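Local atomic coordinates of hypothetical protein yibA (Escherichia coli, PDB entry 1OYZ), a protein that is of unknown function, though an oxidoreductase activity has been tentatively assigned to it, and folds as an all-helical chain containing HEAT repeats. Residues Leu163-Asn166 with Leu167-Pro171; Ala179-Ala182 with Ile183-Lys187. All blocks are in the same frame, centred on the assembly; numbering follows the deposited sequence.

How the interactions relate
Interactions 1 and 2 are the C-terminal turns of two helices consecutive in the chain, 161-168 and 173-186, both within the HEAT-repeat region. Their centres lie 12 Å apart, and they meet directly. Leu168 of interaction 1 packs across the interface, its CD2 3.4 Å from Ala180 N and its CD1 3.6 Å from Ile183 CD1. Beside it, Leu167 CB comes within 3.7 Å of Ala179 CB. The two leucines thus lie against a face of helix 173-186 that includes Val175, Ala179, Ala180 and Ile183. No ligand or active site is known here. Interaction 1 is mostly buried, while interaction 2 has a buried Ala179, Ala180 and Ile183 side and an exposed Phe181-Ile185 side.

Interaction 1: residues Leu163-Asn166 with Leu167-Pro171; sequences LLIN and LLKDP
Leu167 N and Leu168 N close the last full turn of helix 161-168, donating to Leu163 O and Leu164 O, each at 2.9 Å. Beyond them the regular i to i+4 pattern gives way to i to i+3 bonds. Ile165 O has two weak bonds, from Leu168 N and from Lys169 N, while Lys169 N also gives a firmer 3.0 Å bond to Asn166 O. That last donor sits above the carbonyl plane rather than on a lone pair, as the chain turns out of the helix. Asp170 N in turn donates to Leu167 O. Asn166 O gains a second partner in a water, 3.2 Å away, which also donates to Asp170 OD2. This carboxylate is tied down further: OD2 forms a salt bridge with Arg145 and OD1 accepts the backbone N-H of Asn172.

On the outer side, Lys169 runs back along the helix, extended beyond CG and side by side with Ile165, bringing its CE within 3.6 Å of Ile165 CG2. It crosses Asn166 at about a right angle. Leu168 turns CG away from its own carbonyl carbon (chi1 -71°), which lays CG over Leu164 O at 3.4 Å and CD1 beside Ile165 CA. Besides helix 173-186, its branches reach Cys196 and Met200 on helix 191-200; an alanine here would probably open a gap among these three helices and leave Ile183 without one of its apolar neighbours. Leu167 meets Val175, and Leu164 CD1 is 4.4 Å from Leu167 CD1.

The polar ends of this helix terminus are therefore shared between backbone, water and an aspartate paired with arginine, which probably favours a charged carboxylate, while its leucines supply apolar packing against helices 173-186 and 191-200.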
ATOM      1  N   LEU A 163     -15.506   2.293  -1.241  1.00 40.18           N
ATOM      2  CA  LEU A 163     -14.696   1.877  -0.094  1.00 38.95           C
ATOM      3  C   LEU A 163     -13.536   2.866   0.026  1.00 36.86           C
ATOM      4  O   LEU A 163     -13.267   3.409   1.089  1.00 36.40           O
ATOM      5  CB  LEU A 163     -14.175   0.454  -0.307  1.00 35.39           C
ATOM      6  CG  LEU A 163     -15.224  -0.646  -0.552  1.00 38.53           C
ATOM      7  CD1 LEU A 163     -14.488  -1.984  -0.495  1.00 35.23           C
ATOM      8  CD2 LEU A 163     -16.376  -0.632   0.501  1.00 34.22           C
ATOM      9  N   LEU A 164     -12.869   3.070  -1.100  1.00 35.76           N
ATOM     10  CA  LEU A 164     -11.769   4.006  -1.236  1.00 35.90           C
ATOM     11  C   LEU A 164     -12.153   5.373  -0.655  1.00 36.47           C
ATOM     12  O   LEU A 164     -11.425   5.953   0.159  1.00 35.96           O
ATOM     13  CB  LEU A 164     -11.417   4.137  -2.719  1.00 36.23           C
ATOM     14  CG  LEU A 164     -10.075   3.530  -3.151  1.00 37.33           C
ATOM     15  CD1 LEU A 164      -9.574   2.543  -2.119  1.00 36.26           C
ATOM     16  CD2 LEU A 164     -10.225   2.880  -4.521  1.00 36.67           C
ATOM     17  N   ILE A 165     -13.323   5.871  -1.048  1.00 38.12           N
ATOM     18  CA  ILE A 165     -13.787   7.150  -0.558  1.00 37.94           C
ATOM     19  C   ILE A 165     -13.906   7.127   0.952  1.00 37.95           C
ATOM     20  O   ILE A 165     -13.448   8.053   1.622  1.00 38.08           O
ATOM     21  CB  ILE A 165     -15.141   7.520  -1.218  1.00 40.80           C
ATOM     22  CG1 ILE A 165     -14.917   7.788  -2.702  1.00 39.06           C
ATOM     23  CG2 ILE A 165     -15.753   8.750  -0.558  1.00 40.04           C
ATOM     24  CD1 ILE A 165     -16.179   8.144  -3.464  1.00 42.22           C
ATOM     25  N   ASN A 166     -14.493   6.073   1.518  1.00 38.06           N
ATOM     26  CA  ASN A 166     -14.607   6.048   2.977  1.00 37.02           C
ATOM     27  C   ASN A 166     -13.218   6.005   3.637  1.00 34.81           C
ATOM     28  O   ASN A 166     -13.027   6.593   4.695  1.00 35.35           O
ATOM     29  CB  ASN A 166     -15.455   4.858   3.444  1.00 40.97           C
ATOM     30  CG  ASN A 166     -16.262   5.174   4.706  1.00 42.86           C
ATOM     31  OD1 ASN A 166     -17.110   6.060   4.701  1.00 45.06           O
ATOM     32  ND2 ASN A 166     -15.984   4.461   5.794  1.00 45.20           N
ATOM     33  N   LEU A 167     -12.253   5.333   3.008  1.00 31.86           N
ATOM     34  CA  LEU A 167     -10.898   5.254   3.564  1.00 31.41           C
ATOM     35  C   LEU A 167     -10.193   6.615   3.486  1.00 32.08           C
ATOM     36  O   LEU A 167      -9.287   6.905   4.264  1.00 31.48           O
ATOM     37  CB  LEU A 167     -10.071   4.167   2.846  1.00 28.22           C
ATOM     38  CG  LEU A 167     -10.589   2.728   3.084  1.00 30.90           C
ATOM     39  CD1 LEU A 167      -9.881   1.710   2.190  1.00 31.07           C
ATOM     40  CD2 LEU A 167     -10.397   2.357   4.556  1.00 29.76           C
ATOM     41  N   LEU A 168     -10.588   7.440   2.527  1.00 32.57           N
ATOM     42  CA  LEU A 168      -9.996   8.760   2.443  1.00 34.71           C
ATOM     43  C   LEU A 168     -10.377   9.503   3.722  1.00 36.39           C
ATOM     44  O   LEU A 168      -9.651  10.394   4.171  1.00 38.01           O
ATOM     45  CB  LEU A 168     -10.548   9.531   1.250  1.00 33.43           C
ATOM     46  CG  LEU A 168     -10.121   9.072  -0.135  1.00 34.58           C
ATOM     47  CD1 LEU A 168     -10.924   9.846  -1.202  1.00 32.45           C
ATOM     48  CD2 LEU A 168      -8.627   9.302  -0.306  1.00 34.02           C
ATOM     49  N   LYS A 169     -11.516   9.127   4.306  1.00 37.08           N
ATOM     50  CA  LYS A 169     -12.015   9.784   5.506  1.00 39.52           C
ATOM     51  C   LYS A 169     -11.533   9.105   6.762  1.00 40.00           C
ATOM     52  O   LYS A 169     -11.970   9.431   7.868  1.00 39.92           O
ATOM     53  CB  LYS A 169     -13.543   9.798   5.507  1.00 42.86           C
ATOM     54  CG  LYS A 169     -14.162  10.156   4.171  1.00 45.68           C
ATOM     55  CD  LYS A 169     -15.668   9.898   4.194  1.00 48.32           C
ATOM     56  CE  LYS A 169     -16.299  10.018   2.807  1.00 49.90           C
ATOM     57  NZ  LYS A 169     -17.790  10.051   2.903  1.00 50.18           N
ATOM     58  N   ASP A 170     -10.605   8.180   6.599  1.00 40.67           N
ATOM     59  CA  ASP A 170     -10.119   7.447   7.741  1.00 41.79           C
ATOM     60  C   ASP A 170      -9.385   8.288   8.768  1.00 43.47           C
ATOM     61  O   ASP A 170      -8.712   9.266   8.436  1.00 42.21           O
ATOM     62  CB  ASP A 170      -9.218   6.314   7.292  1.00 40.19           C
ATOM     63  CG  ASP A 170      -9.128   5.228   8.317  1.00 40.26           C
ATOM     64  OD1 ASP A 170      -8.478   5.436   9.360  1.00 37.26           O
ATOM     65  OD2 ASP A 170      -9.734   4.161   8.082  1.00 41.92           O
ATOM     66  N   PRO A 171      -9.534   7.923  10.046  1.00 44.24           N
ATOM     67  CA  PRO A 171      -8.875   8.644  11.136  1.00 43.48           C
ATOM     68  C   PRO A 171      -7.375   8.413  11.066  1.00 42.03           C
ATOM     69  O   PRO A 171      -6.586   9.193  11.580  1.00 42.69           O
ATOM     70  CB  PRO A 171      -9.511   8.026  12.381  1.00 44.41           C
ATOM     71  CG  PRO A 171     -10.883   7.689  11.911  1.00 44.04           C
ATOM     72  CD  PRO A 171     -10.603   7.053  10.573  1.00 43.73           C
TER
HETATM   73  O   HOH W   1     -11.963   4.744   7.109  1.00 32.22           O

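Interaction 2: residues Ala179-Ala182 with Ile183-Lys187; sequences AAFA and ININK
Phe181 and Ile185, one turn apart on helix 173-186, make the apolar side-chain contact of this segment pair: Ile185 CD1 comes to the edge of the phenyl ring, near its plane, 3.5 Å from Phe181 CE1. With CG roughly anti to the backbone N (chi1 -154°), the ring projects outward and offers its CD1-CE1 edge to the isoleucine; Ile185, at an off-rotamer chi1 of -116°, brings CD1 to it. The other isoleucine branch, CG2, lies 3.2 Å from Ala182 O.

Beneath these side chains, four consecutive i to i+4 bonds hold the turn. Ile183 N and Asn184 N donate to Ala179 O and Ala180 O, both at 2.8 Å. Next, Ile185 N reaches Phe181 O with the straightest N-H of the four, 165°, and Asn186 N reaches Ala182 O. Lys187, with positive phi, leaves the helical conformation in a Schellman motif, its N bonding Asn184 O at 2.9 Å. Ile183 folds back over the preceding turn, with CG1 3.4 Å from Ala179 O.

Outward, the helix is flanked on several faces. Helix 161-168 packs on one; Ala180, Ile183 and Asn184 rest on Phe197 of helix 191-200; and Ala180 and Phe181 touch Glu211 of helix 206-218. The side bearing Ala179 and Ala180 faces these neighbours, where the small side chains probably permit close approach, while Phe181 and Ile185 lie on an exposed side.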
ATOM      1  N   ALA A 179      -5.303   5.194   0.395  1.00 32.46           N
ATOM      2  CA  ALA A 179      -6.538   5.300  -0.387  1.00 33.31           C
ATOM      3  C   ALA A 179      -6.318   6.274  -1.534  1.00 32.51           C
ATOM      4  O   ALA A 179      -6.507   5.933  -2.710  1.00 31.11           O
ATOM      5  CB  ALA A 179      -7.703   5.790   0.504  1.00 32.83           C
ATOM      6  N   ALA A 180      -5.886   7.479  -1.173  1.00 33.35           N
ATOM      7  CA  ALA A 180      -5.638   8.539  -2.143  1.00 33.12           C
ATOM      8  C   ALA A 180      -4.619   8.041  -3.141  1.00 33.31           C
ATOM      9  O   ALA A 180      -4.756   8.239  -4.339  1.00 31.77           O
ATOM     10  CB  ALA A 180      -5.118   9.781  -1.440  1.00 32.74           C
ATOM     11  N   PHE A 181      -3.609   7.372  -2.615  1.00 35.13           N
ATOM     12  CA  PHE A 181      -2.547   6.826  -3.425  1.00 38.25           C
ATOM     13  C   PHE A 181      -3.108   5.864  -4.464  1.00 37.85           C
ATOM     14  O   PHE A 181      -2.748   5.933  -5.640  1.00 37.75           O
ATOM     15  CB  PHE A 181      -1.562   6.087  -2.527  1.00 43.51           C
ATOM     16  CG  PHE A 181      -0.178   6.003  -3.084  1.00 48.72           C
ATOM     17  CD1 PHE A 181       0.061   5.425  -4.333  1.00 50.18           C
ATOM     18  CD2 PHE A 181       0.900   6.494  -2.337  1.00 52.05           C
ATOM     19  CE1 PHE A 181       1.358   5.336  -4.833  1.00 54.30           C
ATOM     20  CE2 PHE A 181       2.201   6.415  -2.815  1.00 52.86           C
ATOM     21  CZ  PHE A 181       2.437   5.835  -4.066  1.00 54.78           C
ATOM     22  N   ALA A 182      -3.992   4.968  -4.047  1.00 35.24           N
ATOM     23  CA  ALA A 182      -4.532   4.020  -5.012  1.00 35.58           C
ATOM     24  C   ALA A 182      -5.511   4.699  -5.989  1.00 35.61           C
ATOM     25  O   ALA A 182      -5.646   4.285  -7.150  1.00 35.14           O
ATOM     26  CB  ALA A 182      -5.184   2.827  -4.282  1.00 32.46           C
ATOM     27  N   ILE A 183      -6.192   5.743  -5.524  1.00 34.69           N
ATOM     28  CA  ILE A 183      -7.114   6.493  -6.380  1.00 31.98           C
ATOM     29  C   ILE A 183      -6.324   7.193  -7.468  1.00 32.37           C
ATOM     30  O   ILE A 183      -6.735   7.238  -8.619  1.00 34.59           O
ATOM     31  CB  ILE A 183      -7.886   7.564  -5.567  1.00 31.59           C
ATOM     32  CG1 ILE A 183      -9.038   6.894  -4.828  1.00 28.27           C
ATOM     33  CG2 ILE A 183      -8.394   8.708  -6.504  1.00 29.80           C
ATOM     34  CD1 ILE A 183      -9.601   7.678  -3.733  1.00 30.70           C
ATOM     35  N   ASN A 184      -5.177   7.744  -7.113  1.00 34.99           N
ATOM     36  CA  ASN A 184      -4.400   8.425  -8.111  1.00 39.32           C
ATOM     37  C   ASN A 184      -3.874   7.403  -9.128  1.00 44.49           C
ATOM     38  O   ASN A 184      -3.973   7.607 -10.346  1.00 43.66           O
ATOM     39  CB  ASN A 184      -3.277   9.204  -7.446  1.00 39.05           C
ATOM     40  CG  ASN A 184      -3.776  10.505  -6.786  1.00 40.33           C
ATOM     41  OD1 ASN A 184      -3.161  11.013  -5.840  1.00 40.14           O
ATOM     42  ND2 ASN A 184      -4.898  11.038  -7.284  1.00 38.05           N
ATOM     43  N   ILE A 185      -3.351   6.295  -8.604  1.00 47.08           N
ATOM     44  CA  ILE A 185      -2.815   5.194  -9.395  1.00 50.18           C
ATOM     45  C   ILE A 185      -3.808   4.705 -10.459  1.00 51.05           C
ATOM     46  O   ILE A 185      -3.431   4.448 -11.600  1.00 51.92           O
ATOM     47  CB  ILE A 185      -2.411   4.030  -8.438  1.00 49.70           C
ATOM     48  CG1 ILE A 185      -0.903   3.812  -8.519  1.00 52.36           C
ATOM     49  CG2 ILE A 185      -3.239   2.788  -8.708  1.00 52.71           C
ATOM     50  CD1 ILE A 185      -0.100   4.981  -7.968  1.00 52.63           C
ATOM     51  N   ASN A 186      -5.077   4.599 -10.091  1.00 51.63           N
ATOM     52  CA  ASN A 186      -6.083   4.139 -11.031  1.00 52.66           C
ATOM     53  C   ASN A 186      -6.811   5.268 -11.758  1.00 52.13           C
ATOM     54  O   ASN A 186      -7.696   5.024 -12.571  1.00 51.76           O
ATOM     55  CB  ASN A 186      -7.083   3.255 -10.304  1.00 54.75           C
ATOM     56  CG  ASN A 186      -6.452   1.969  -9.792  1.00 57.48           C
ATOM     57  OD1 ASN A 186      -6.957   1.352  -8.859  1.00 59.77           O
ATOM     58  ND2 ASN A 186      -5.352   1.552 -10.415  1.00 58.72           N
ATOM     59  N   LYS A 187      -6.425   6.504 -11.468  1.00 52.87           N
ATOM     60  CA  LYS A 187      -7.030   7.668 -12.105  1.00 53.08           C
ATOM     61  C   LYS A 187      -8.545   7.703 -11.956  1.00 52.62           C
ATOM     62  O   LYS A 187      -9.261   8.114 -12.859  1.00 52.57           O
ATOM     63  CB  LYS A 187      -6.642   7.722 -13.589  1.00 54.75           C
ATOM     64  CG  LYS A 187      -5.136   7.868 -13.821  1.00 55.39           C
ATOM     65  CD  LYS A 187      -4.801   7.910 -15.301  1.00 57.51           C
ATOM     66  CE  LYS A 187      -3.304   7.784 -15.546  1.00 58.11           C
ATOM     67  NZ  LYS A 187      -3.022   8.003 -16.988  1.00 59.16           N
TER